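Local coordinates for protein endoglucanase A (PDB 1EDG) that hydrolyses internal beta-1,4-glucosidic bonds of cellulose as the catalytic domain of a family 5 endoglucanase from Clostridium cellulolyticum, at residues S5-L10 with V372-G377; T318-M323 with P365-G370; I12-I17 with Q329-G334; S283-F288 with M323-A328. All coordinates share one frame; numbering follows the deposited sequence.

From the N terminus, the loop ahead of helix 21-29 runs first through 5-10, which meets the end of helix 365-374 in contact 1 and closes a loop of 361 residues; within that loop the other three contacts are nested. Further on, 12-17 reaches the C-terminal end of helix 316-332 in contact 3, whose loop encloses contact 4. Contact 4 pairs helices 279-297 and 316-332, and contact 2 pairs 316-332 with 365-374; these two share Met323 and cross along the chain, as do contacts 2 and 3. Helix 316-332 thus serves contacts 2, 3 and 4, which join outer helices of a TIM barrel.

Contact 1: residues S5-L10 with V372-G377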
# COMPACT_ATOMS: atom_id res chain seq x y z
N SER A 5 -17.99 -8.20 21.90
CA SER A 5 -18.90 -7.08 22.09
C SER A 5 -18.28 -5.72 21.72
O SER A 5 -18.99 -4.71 21.65
CB SER A 5 -19.41 -7.04 23.54
OG SER A 5 -18.43 -6.55 24.43
N LEU A 6 -16.97 -5.69 21.50
CA LEU A 6 -16.30 -4.44 21.14
C LEU A 6 -16.60 -3.98 19.72
O LEU A 6 -16.56 -2.78 19.42
CB LEU A 6 -14.79 -4.57 21.34
CG LEU A 6 -14.30 -4.86 22.76
CD1 LEU A 6 -12.77 -4.83 22.80
CD2 LEU A 6 -14.88 -3.83 23.72
N ILE A 7 -16.90 -4.93 18.84
CA ILE A 7 -17.20 -4.63 17.44
C ILE A 7 -18.55 -3.92 17.30
O ILE A 7 -19.59 -4.43 17.74
CB ILE A 7 -17.19 -5.93 16.60
CG1 ILE A 7 -15.81 -6.60 16.72
CG2 ILE A 7 -17.50 -5.63 15.14
CD1 ILE A 7 -15.74 -7.97 16.07
N PRO A 8 -18.55 -2.70 16.72
CA PRO A 8 -19.78 -1.93 16.53
C PRO A 8 -20.70 -2.54 15.48
O PRO A 8 -20.25 -3.23 14.56
CB PRO A 8 -19.26 -0.56 16.10
CG PRO A 8 -18.03 -0.92 15.30
CD PRO A 8 -17.38 -1.98 16.17
N ASN A 9 -22.00 -2.28 15.64
CA ASN A 9 -23.02 -2.77 14.72
C ASN A 9 -23.28 -1.61 13.77
O ASN A 9 -23.88 -0.61 14.16
CB ASN A 9 -24.29 -3.11 15.49
CG ASN A 9 -25.32 -3.82 14.62
OD1 ASN A 9 -25.58 -3.44 13.48
ND2 ASN A 9 -25.92 -4.87 15.17
N LEU A 10 -22.80 -1.74 12.53
CA LEU A 10 -22.95 -0.68 11.54
C LEU A 10 -23.78 -1.10 10.34
O LEU A 10 -23.72 -2.25 9.90
CB LEU A 10 -21.56 -0.24 11.04
CG LEU A 10 -20.54 0.19 12.10
CD1 LEU A 10 -19.17 0.39 11.46
CD2 LEU A 10 -20.99 1.46 12.79
N VAL A 372 -12.74 -7.67 8.83
CA VAL A 372 -13.24 -8.73 7.96
C VAL A 372 -14.76 -8.66 7.84
O VAL A 372 -15.32 -8.82 6.75
CB VAL A 372 -12.80 -10.13 8.46
CG1 VAL A 372 -13.42 -11.22 7.59
CG2 VAL A 372 -11.29 -10.25 8.42
N LYS A 373 -15.42 -8.37 8.96
CA LYS A 373 -16.87 -8.28 8.99
C LYS A 373 -17.41 -7.21 8.03
O LYS A 373 -18.42 -7.43 7.36
CB LYS A 373 -17.33 -8.01 10.42
CG LYS A 373 -18.81 -7.77 10.59
CD LYS A 373 -19.17 -7.65 12.06
CE LYS A 373 -20.60 -7.17 12.24
NZ LYS A 373 -21.55 -7.96 11.41
N TYR A 374 -16.71 -6.09 7.93
CA TYR A 374 -17.16 -5.00 7.08
C TYR A 374 -16.51 -4.86 5.71
O TYR A 374 -16.83 -3.95 4.95
CB TYR A 374 -17.10 -3.69 7.87
CG TYR A 374 -18.10 -3.69 9.00
CD1 TYR A 374 -19.47 -3.69 8.74
CD2 TYR A 374 -17.68 -3.74 10.33
CE1 TYR A 374 -20.40 -3.75 9.77
CE2 TYR A 374 -18.61 -3.80 11.38
CZ TYR A 374 -19.97 -3.80 11.09
OH TYR A 374 -20.89 -3.89 12.12
N ALA A 375 -15.62 -5.79 5.37
CA ALA A 375 -14.96 -5.77 4.07
C ALA A 375 -15.92 -6.31 3.01
O ALA A 375 -17.07 -6.63 3.32
CB ALA A 375 -13.69 -6.61 4.11
N PHE A 376 -15.46 -6.42 1.77
CA PHE A 376 -16.30 -6.93 0.68
C PHE A 376 -16.73 -8.36 0.95
O PHE A 376 -15.97 -9.15 1.51
CB PHE A 376 -15.55 -6.89 -0.66
CG PHE A 376 -15.27 -5.49 -1.16
CD1 PHE A 376 -16.30 -4.70 -1.67
CD2 PHE A 376 -13.98 -4.98 -1.12
CE1 PHE A 376 -16.04 -3.41 -2.13
CE2 PHE A 376 -13.71 -3.69 -1.57
CZ PHE A 376 -14.75 -2.91 -2.08
N GLY A 377 -17.95 -8.69 0.55
CA GLY A 377 -18.45 -10.03 0.75
C GLY A 377 -17.89 -10.96 -0.30
O GLY A 377 -17.33 -10.51 -1.31
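The hydroxyl of Tyr374 reaches the backbone of 5-10 and is gripped there twice. It gives its proton to the carbonyl of Pro8, with OH to O at 2.6 Å, and receives the amide of Leu10, whose N lies 2.9 Å from OH. The second bond is fairly straight, with 159° at the hydrogen; in the first the donor is tilted 17° from the carbonyl plane. One oxygen acting as both donor and acceptor ties together two peptide groups on either side of Asn9, and the two bonds fix where the phenol ends.

The packing is closest around this ring. Leu10 crosses the tyrosine side chain at about a right angle: its CB is 3.9 Å from CZ of Tyr374, and its CD1 lies over one face, displaced toward the rim. The opposite face is taken by the tyrosine's own neighbour, Lys373, whose CG stands 4.0 Å above the plane over the ring centre. Toward the solvent side the contact thins. Lys373, itself exposed, meets 5-10 through CD, which lies 4.0 Å from CG2 of Ile7. That methyl is anti to the backbone N of Ile7, while CG1, beside the backbone N, heads for helix 365-374 near Glu366 and Gly370. Asn9, at the solvent side, has its CB turned away from 372-377.

The whole is a surface contact, pinning the N-terminal loop to the last turn of helix 365-374. Alongside the loop runs helix 316-332, on which Leu6 rests at Leu316, Ile7 at Val320 and Pro8 at Ser324.

Contact 2: residues T318-M323 with P365-G370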
# COMPACT_ATOMS: atom_id res chain seq x y z
N THR A 318 -11.52 1.62 21.22
CA THR A 318 -11.50 2.74 20.28
C THR A 318 -10.92 2.32 18.93
O THR A 318 -11.44 2.72 17.88
CB THR A 318 -10.71 3.94 20.86
OG1 THR A 318 -11.26 4.29 22.14
CG2 THR A 318 -10.80 5.14 19.93
N ARG A 319 -9.88 1.49 18.95
CA ARG A 319 -9.28 1.03 17.70
C ARG A 319 -10.19 0.05 16.95
O ARG A 319 -10.23 0.05 15.72
CB ARG A 319 -7.89 0.43 17.93
CG ARG A 319 -6.83 1.47 18.32
CD ARG A 319 -5.39 0.99 18.05
NE ARG A 319 -5.03 -0.21 18.80
CZ ARG A 319 -4.15 -1.12 18.39
NH1 ARG A 319 -3.54 -0.98 17.22
NH2 ARG A 319 -3.89 -2.18 19.13
N VAL A 320 -10.95 -0.77 17.68
CA VAL A 320 -11.87 -1.70 17.04
C VAL A 320 -12.96 -0.89 16.32
O VAL A 320 -13.29 -1.14 15.16
CB VAL A 320 -12.55 -2.66 18.06
CG1 VAL A 320 -13.63 -3.49 17.38
CG2 VAL A 320 -11.50 -3.58 18.68
N GLU A 321 -13.49 0.12 17.02
CA GLU A 321 -14.53 0.98 16.46
C GLU A 321 -14.02 1.78 15.25
O GLU A 321 -14.69 1.82 14.20
CB GLU A 321 -15.08 1.91 17.55
CG GLU A 321 -15.87 1.16 18.62
CD GLU A 321 -16.18 2.01 19.84
OE1 GLU A 321 -15.38 2.91 20.17
OE2 GLU A 321 -17.21 1.75 20.49
N TYR A 322 -12.84 2.37 15.38
CA TYR A 322 -12.23 3.14 14.29
C TYR A 322 -11.98 2.29 13.05
O TYR A 322 -12.40 2.66 11.95
CB TYR A 322 -10.93 3.81 14.77
CG TYR A 322 -10.08 4.42 13.67
CD1 TYR A 322 -10.38 5.67 13.12
CD2 TYR A 322 -8.97 3.73 13.16
CE1 TYR A 322 -9.59 6.23 12.11
CE2 TYR A 322 -8.18 4.27 12.16
CZ TYR A 322 -8.49 5.51 11.63
OH TYR A 322 -7.68 6.03 10.64
N MET A 323 -11.31 1.15 13.20
CA MET A 323 -11.02 0.31 12.03
C MET A 323 -12.29 -0.24 11.37
O MET A 323 -12.36 -0.34 10.14
CB MET A 323 -10.04 -0.82 12.37
CG MET A 323 -8.61 -0.35 12.65
SD MET A 323 -7.92 0.77 11.37
CE MET A 323 -7.91 -0.28 9.91
N PRO A 365 -7.09 -9.54 17.89
CA PRO A 365 -8.07 -10.16 17.00
C PRO A 365 -9.39 -9.43 16.78
O PRO A 365 -9.94 -9.48 15.68
CB PRO A 365 -8.26 -11.56 17.59
CG PRO A 365 -8.05 -11.33 19.05
CD PRO A 365 -6.86 -10.40 19.07
N GLU A 366 -9.89 -8.73 17.79
CA GLU A 366 -11.16 -8.00 17.66
C GLU A 366 -11.08 -6.94 16.56
O GLU A 366 -12.05 -6.73 15.83
CB GLU A 366 -11.57 -7.34 18.98
CG GLU A 366 -11.86 -8.30 20.12
CD GLU A 366 -10.65 -8.59 21.00
OE1 GLU A 366 -9.50 -8.37 20.56
OE2 GLU A 366 -10.87 -9.02 22.15
N ILE A 367 -9.93 -6.28 16.44
CA ILE A 367 -9.75 -5.25 15.42
C ILE A 367 -9.84 -5.89 14.04
O ILE A 367 -10.61 -5.44 13.19
CB ILE A 367 -8.36 -4.55 15.54
CG1 ILE A 367 -8.29 -3.74 16.83
CG2 ILE A 367 -8.12 -3.65 14.32
CD1 ILE A 367 -6.90 -3.16 17.11
N ILE A 368 -9.11 -6.99 13.83
CA ILE A 368 -9.12 -7.64 12.53
C ILE A 368 -10.46 -8.33 12.19
O ILE A 368 -10.87 -8.36 11.02
CB ILE A 368 -7.86 -8.54 12.30
CG1 ILE A 368 -8.21 -10.01 12.22
CG2 ILE A 368 -6.77 -8.25 13.32
CD1 ILE A 368 -8.38 -10.47 10.81
N ASP A 369 -11.17 -8.82 13.20
CA ASP A 369 -12.47 -9.46 12.95
C ASP A 369 -13.49 -8.39 12.55
O ASP A 369 -14.37 -8.66 11.73
CB ASP A 369 -12.95 -10.24 14.18
CG ASP A 369 -12.14 -11.51 14.41
OD1 ASP A 369 -11.49 -11.98 13.45
OD2 ASP A 369 -12.14 -12.04 15.54
N GLY A 370 -13.34 -7.19 13.10
CA GLY A 370 -14.21 -6.08 12.76
C GLY A 370 -13.97 -5.68 11.31
O GLY A 370 -14.91 -5.38 10.56
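NH1 of Arg319 is hydrogen-bonded to the carbonyl of Ala310, and the guanidinium that carries it takes the CD1 methyl of Ile367 over one face, across the helix pair, besides a cation-pi contact with Phe364. The methyl sits 3.6 Å above the guanidinium plane, over its centre, and CD1 of Ile367 also touches CB of Arg319 at 3.8 Å.

Ile367 is the central side chain of this interface, and its two branches diverge: CG1 and CD1 meet Val320 and Arg319, CG2 meets Met323. CG1 of Ile367 lies 3.7 Å from CG2 of Val320. The other branch, CG2, stands anti to the backbone N (chi1 -67° for CG1) and packs on CG of Met323, also at 3.7 Å. Beyond CG the methionine chain bends twice and leads away. Val320 CG2 further touches CB of Glu366 at 3.8 Å, while the glutamate's carboxylate turns off to the amide of Asp3 through OE2.

The axes of the two short segments come within 8.5 Å, at 15°; all five touching residues are buried. Such side-by-side parallel helices are what a TIM barrel places round its strands: 316-332 and 365-374 precede and follow strand 336-339, the eighth of the barrel, in the chain.

Contact 3: residues I12-I17 with Q329-G334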
# COMPACT_ATOMS: atom_id res chain seq x y z
N ILE A 12 -24.09 0.90 7.09
CA ILE A 12 -23.77 2.00 6.18
C ILE A 12 -24.34 1.74 4.79
O ILE A 12 -24.09 0.68 4.20
CB ILE A 12 -22.24 2.20 6.06
CG1 ILE A 12 -21.59 2.26 7.45
CG2 ILE A 12 -21.93 3.46 5.27
CD1 ILE A 12 -22.16 3.33 8.37
N PRO A 13 -25.14 2.68 4.26
CA PRO A 13 -25.75 2.54 2.93
C PRO A 13 -24.70 2.43 1.83
O PRO A 13 -23.75 3.21 1.78
CB PRO A 13 -26.55 3.84 2.79
CG PRO A 13 -26.88 4.20 4.21
CD PRO A 13 -25.58 3.93 4.91
N GLN A 14 -24.88 1.46 0.94
CA GLN A 14 -23.97 1.24 -0.18
C GLN A 14 -24.23 2.30 -1.26
O GLN A 14 -25.38 2.59 -1.59
CB GLN A 14 -24.20 -0.16 -0.76
CG GLN A 14 -23.51 -0.45 -2.11
CD GLN A 14 -22.00 -0.65 -1.99
OE1 GLN A 14 -21.53 -1.49 -1.21
NE2 GLN A 14 -21.24 0.11 -2.77
N LYS A 15 -23.16 2.91 -1.77
CA LYS A 15 -23.30 3.92 -2.81
C LYS A 15 -23.26 3.25 -4.17
O LYS A 15 -22.80 2.12 -4.29
CB LYS A 15 -22.20 4.98 -2.69
CG LYS A 15 -22.30 5.79 -1.41
CD LYS A 15 -21.35 6.97 -1.42
CE LYS A 15 -21.44 7.77 -0.12
NZ LYS A 15 -22.77 8.42 0.10
N ASN A 16 -23.75 3.94 -5.20
CA ASN A 16 -23.75 3.37 -6.54
C ASN A 16 -22.35 3.29 -7.13
O ASN A 16 -21.61 4.27 -7.15
CB ASN A 16 -24.65 4.19 -7.47
CG ASN A 16 -24.63 3.66 -8.90
OD1 ASN A 16 -24.93 2.48 -9.14
ND2 ASN A 16 -24.26 4.51 -9.84
N ILE A 17 -21.98 2.09 -7.58
CA ILE A 17 -20.69 1.84 -8.21
C ILE A 17 -20.95 1.05 -9.49
O ILE A 17 -21.71 0.08 -9.49
CB ILE A 17 -19.73 1.03 -7.25
CG1 ILE A 17 -19.07 1.96 -6.24
CG2 ILE A 17 -18.65 0.30 -8.04
CD1 ILE A 17 -19.76 2.00 -4.92
N GLN A 329 -16.97 2.31 5.70
CA GLN A 329 -17.13 3.51 4.88
C GLN A 329 -16.42 3.36 3.53
O GLN A 329 -16.92 3.82 2.51
CB GLN A 329 -16.61 4.74 5.63
CG GLN A 329 -17.45 5.13 6.86
CD GLN A 329 -18.85 5.62 6.51
OE1 GLN A 329 -19.15 5.96 5.36
NE2 GLN A 329 -19.72 5.68 7.51
N ALA A 330 -15.27 2.71 3.53
CA ALA A 330 -14.53 2.49 2.28
C ALA A 330 -15.30 1.52 1.38
O ALA A 330 -15.46 1.76 0.18
CB ALA A 330 -13.12 1.96 2.56
N LYS A 331 -15.82 0.44 1.97
CA LYS A 331 -16.57 -0.57 1.22
C LYS A 331 -17.80 0.04 0.54
O LYS A 331 -18.11 -0.29 -0.61
CB LYS A 331 -16.95 -1.73 2.15
CG LYS A 331 -17.60 -2.93 1.48
CD LYS A 331 -19.11 -2.78 1.48
CE LYS A 331 -19.80 -3.99 0.89
NZ LYS A 331 -21.26 -3.71 0.76
N ALA A 332 -18.48 0.93 1.25
CA ALA A 332 -19.68 1.60 0.73
C ALA A 332 -19.36 2.41 -0.53
O ALA A 332 -20.25 2.71 -1.32
CB ALA A 332 -20.30 2.49 1.80
N ARG A 333 -18.09 2.79 -0.70
CA ARG A 333 -17.66 3.57 -1.85
C ARG A 333 -16.81 2.75 -2.83
O ARG A 333 -16.14 3.31 -3.71
CB ARG A 333 -16.90 4.82 -1.38
CG ARG A 333 -17.75 5.79 -0.57
CD ARG A 333 -16.86 6.71 0.25
NE ARG A 333 -17.59 7.71 1.03
CZ ARG A 333 -18.22 7.47 2.18
NH1 ARG A 333 -18.22 6.25 2.70
NH2 ARG A 333 -18.84 8.46 2.81
N GLY A 334 -16.86 1.42 -2.68
CA GLY A 334 -16.14 0.51 -3.56
C GLY A 334 -14.63 0.50 -3.43
O GLY A 334 -13.94 0.00 -4.32
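Lys15 lies along the end of helix 316-332, and its backbone N opens the contact with a hydrogen bond to the carbonyl of Ala332, 3.0 Å from N to O. From there its side chain can be followed outward. CB sits 3.3 Å from that same Ala332 O, and CG remains near it. CD then moves on to Arg333, meeting CG at 3.9 Å, and CE lies over one face of the arginine guanidinium, 3.8 Å above the plane and displaced toward the rim. The two chains run side by side in the same direction. At the tip a bend at chi4 (-64°) ends the extended run, with NZ near but not touching NH2 of Arg333.

That guanidinium is fixed in rotation: NH1 binds both O and OE1 of Gln329, in its own plane, and NH2 forms a salt bridge with Asp290. Gln14 bridges loop and helix: OE1 accepts Lys331 NZ at 3.0 Å, nearly along the C=O axis, while NE2 donates to the O of Lys15. Ile12 packs on Ala332 CB and on the amide of Gln329, and Ile17 CD1 lies against the backbone of 332-334, where Gly334 is the positive-phi residue of the Schellman motif.

The chemistry implies a helix end, already closed by that motif, whose Ala332 carbonyl is further satisfied by a loop amide; the nearby cationic side chains would probably suit the negative end of the helix dipole.

Contact 4: residues S283-F288 with M323-A328; sequences SEVTWF and MSYYVA
Val285 wedges between two tyrosines, Tyr325 and Tyr326, and the two rings receive it differently. Toward Tyr325 the valine comes to the ring edge, near its plane, with CB 4.0 Å from CE2. Toward Tyr326 it sends CG1, which lies 4.0 Å from CD2 at an oblique angle. This methyl can touch both because it is anti to the backbone N of Val285 (chi1 171°). Both tyrosines also have CG anti to their own backbone N, which carries the rings out from helix 316-332 across to helix 279-297.

Further along the valine's helix, Phe288 crosses Tyr326 at about a right angle. The phenylalanine presents its edge: CZ is 3.5 Å from OH of Tyr326 and 3.9 Å from its CZ, and the hydroxyl lies near the plane of the phenylalanine ring. The two meet by van der Waals contact; the hydroxyl is hydrogen-bonded to the carbonyl of Ala255. At Tyr325, CG2 of Thr286 lies 3.8 Å from OH, the two side chains crossing at about a right angle.

Trp274 meets the Tyr325 ring and touches Val285 too. The axes of the two short segments are 10.2 Å apart at 21°, a distance bridged by the tyrosine rings. The arrangement is the beta/alpha layering of a TIM barrel: helices 279-297 and 316-332 come before and after strand 303-308 in the chain, and Phe288 and Tyr326 both pack on its Ile305.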
# COMPACT_ATOMS: atom_id res chain seq x y z
N SER A 283 -16.19 12.72 10.27
CA SER A 283 -15.73 13.49 9.11
C SER A 283 -14.23 13.33 8.82
O SER A 283 -13.81 13.38 7.66
CB SER A 283 -16.04 14.98 9.29
OG SER A 283 -17.44 15.20 9.29
N GLU A 284 -13.44 13.16 9.88
CA GLU A 284 -12.00 12.99 9.75
C GLU A 284 -11.65 11.75 8.93
O GLU A 284 -10.55 11.64 8.39
CB GLU A 284 -11.34 12.87 11.13
CG GLU A 284 -11.41 14.12 12.01
CD GLU A 284 -10.55 15.28 11.52
OE1 GLU A 284 -9.57 15.04 10.77
OE2 GLU A 284 -10.84 16.43 11.89
N VAL A 285 -12.59 10.81 8.88
CA VAL A 285 -12.42 9.56 8.13
C VAL A 285 -13.07 9.62 6.74
O VAL A 285 -12.47 9.20 5.76
CB VAL A 285 -13.02 8.36 8.92
CG1 VAL A 285 -13.03 7.10 8.06
CG2 VAL A 285 -12.22 8.10 10.19
N THR A 286 -14.28 10.16 6.66
CA THR A 286 -15.00 10.22 5.39
C THR A 286 -14.65 11.32 4.38
O THR A 286 -14.87 11.13 3.18
CB THR A 286 -16.53 10.22 5.63
OG1 THR A 286 -16.88 11.37 6.41
CG2 THR A 286 -16.96 8.95 6.36
N TRP A 287 -14.09 12.44 4.83
CA TRP A 287 -13.79 13.53 3.90
C TRP A 287 -13.00 13.10 2.67
O TRP A 287 -13.42 13.34 1.54
CB TRP A 287 -13.09 14.71 4.61
CG TRP A 287 -11.61 14.51 4.84
CD1 TRP A 287 -11.03 13.92 5.93
CD2 TRP A 287 -10.54 14.84 3.94
NE1 TRP A 287 -9.66 13.86 5.75
CE2 TRP A 287 -9.34 14.42 4.54
CE3 TRP A 287 -10.49 15.46 2.68
CZ2 TRP A 287 -8.09 14.58 3.93
CZ3 TRP A 287 -9.24 15.62 2.06
CH2 TRP A 287 -8.06 15.18 2.69
N PHE A 288 -11.88 12.40 2.88
CA PHE A 288 -11.07 11.98 1.75
C PHE A 288 -11.72 10.87 0.95
O PHE A 288 -11.52 10.77 -0.27
CB PHE A 288 -9.64 11.61 2.19
CG PHE A 288 -9.52 10.27 2.87
CD1 PHE A 288 -9.71 10.16 4.24
CD2 PHE A 288 -9.22 9.13 2.13
CE1 PHE A 288 -9.60 8.92 4.86
CE2 PHE A 288 -9.12 7.89 2.74
CZ PHE A 288 -9.31 7.79 4.12
N MET A 323 -11.31 1.15 13.20
CA MET A 323 -11.02 0.31 12.03
C MET A 323 -12.29 -0.24 11.37
O MET A 323 -12.36 -0.34 10.14
CB MET A 323 -10.04 -0.82 12.37
CG MET A 323 -8.61 -0.35 12.65
SD MET A 323 -7.92 0.77 11.37
CE MET A 323 -7.91 -0.28 9.91
N SER A 324 -13.28 -0.61 12.18
CA SER A 324 -14.55 -1.13 11.65
C SER A 324 -15.26 -0.08 10.79
O SER A 324 -15.71 -0.37 9.68
CB SER A 324 -15.48 -1.59 12.79
OG SER A 324 -14.97 -2.74 13.44
N TYR A 325 -15.35 1.13 11.33
CA TYR A 325 -15.99 2.26 10.65
C TYR A 325 -15.22 2.62 9.37
O TYR A 325 -15.83 2.85 8.31
CB TYR A 325 -16.03 3.46 11.60
CG TYR A 325 -16.72 4.69 11.05
CD1 TYR A 325 -18.10 4.85 11.15
CD2 TYR A 325 -15.97 5.72 10.48
CE1 TYR A 325 -18.72 6.01 10.70
CE2 TYR A 325 -16.59 6.89 10.02
CZ TYR A 325 -17.96 7.02 10.13
OH TYR A 325 -18.56 8.18 9.69
N TYR A 326 -13.90 2.67 9.47
CA TYR A 326 -13.03 2.99 8.34
C TYR A 326 -13.28 2.01 7.17
O TYR A 326 -13.54 2.43 6.04
CB TYR A 326 -11.55 2.92 8.80
CG TYR A 326 -10.53 3.46 7.81
CD1 TYR A 326 -10.20 2.75 6.66
CD2 TYR A 326 -9.87 4.67 8.05
CE1 TYR A 326 -9.24 3.22 5.76
CE2 TYR A 326 -8.90 5.16 7.16
CZ TYR A 326 -8.59 4.42 6.02
OH TYR A 326 -7.63 4.88 5.15
N VAL A 327 -13.22 0.72 7.46
CA VAL A 327 -13.43 -0.30 6.42
C VAL A 327 -14.86 -0.26 5.85
O VAL A 327 -15.03 -0.36 4.63
CB VAL A 327 -13.09 -1.72 6.95
CG1 VAL A 327 -13.43 -2.77 5.89
CG2 VAL A 327 -11.60 -1.80 7.31
N ALA A 328 -15.86 -0.11 6.71
CA ALA A 328 -17.25 -0.05 6.27
C ALA A 328 -17.49 1.14 5.34
O ALA A 328 -18.14 1.00 4.30
CB ALA A 328 -18.19 0.03 7.47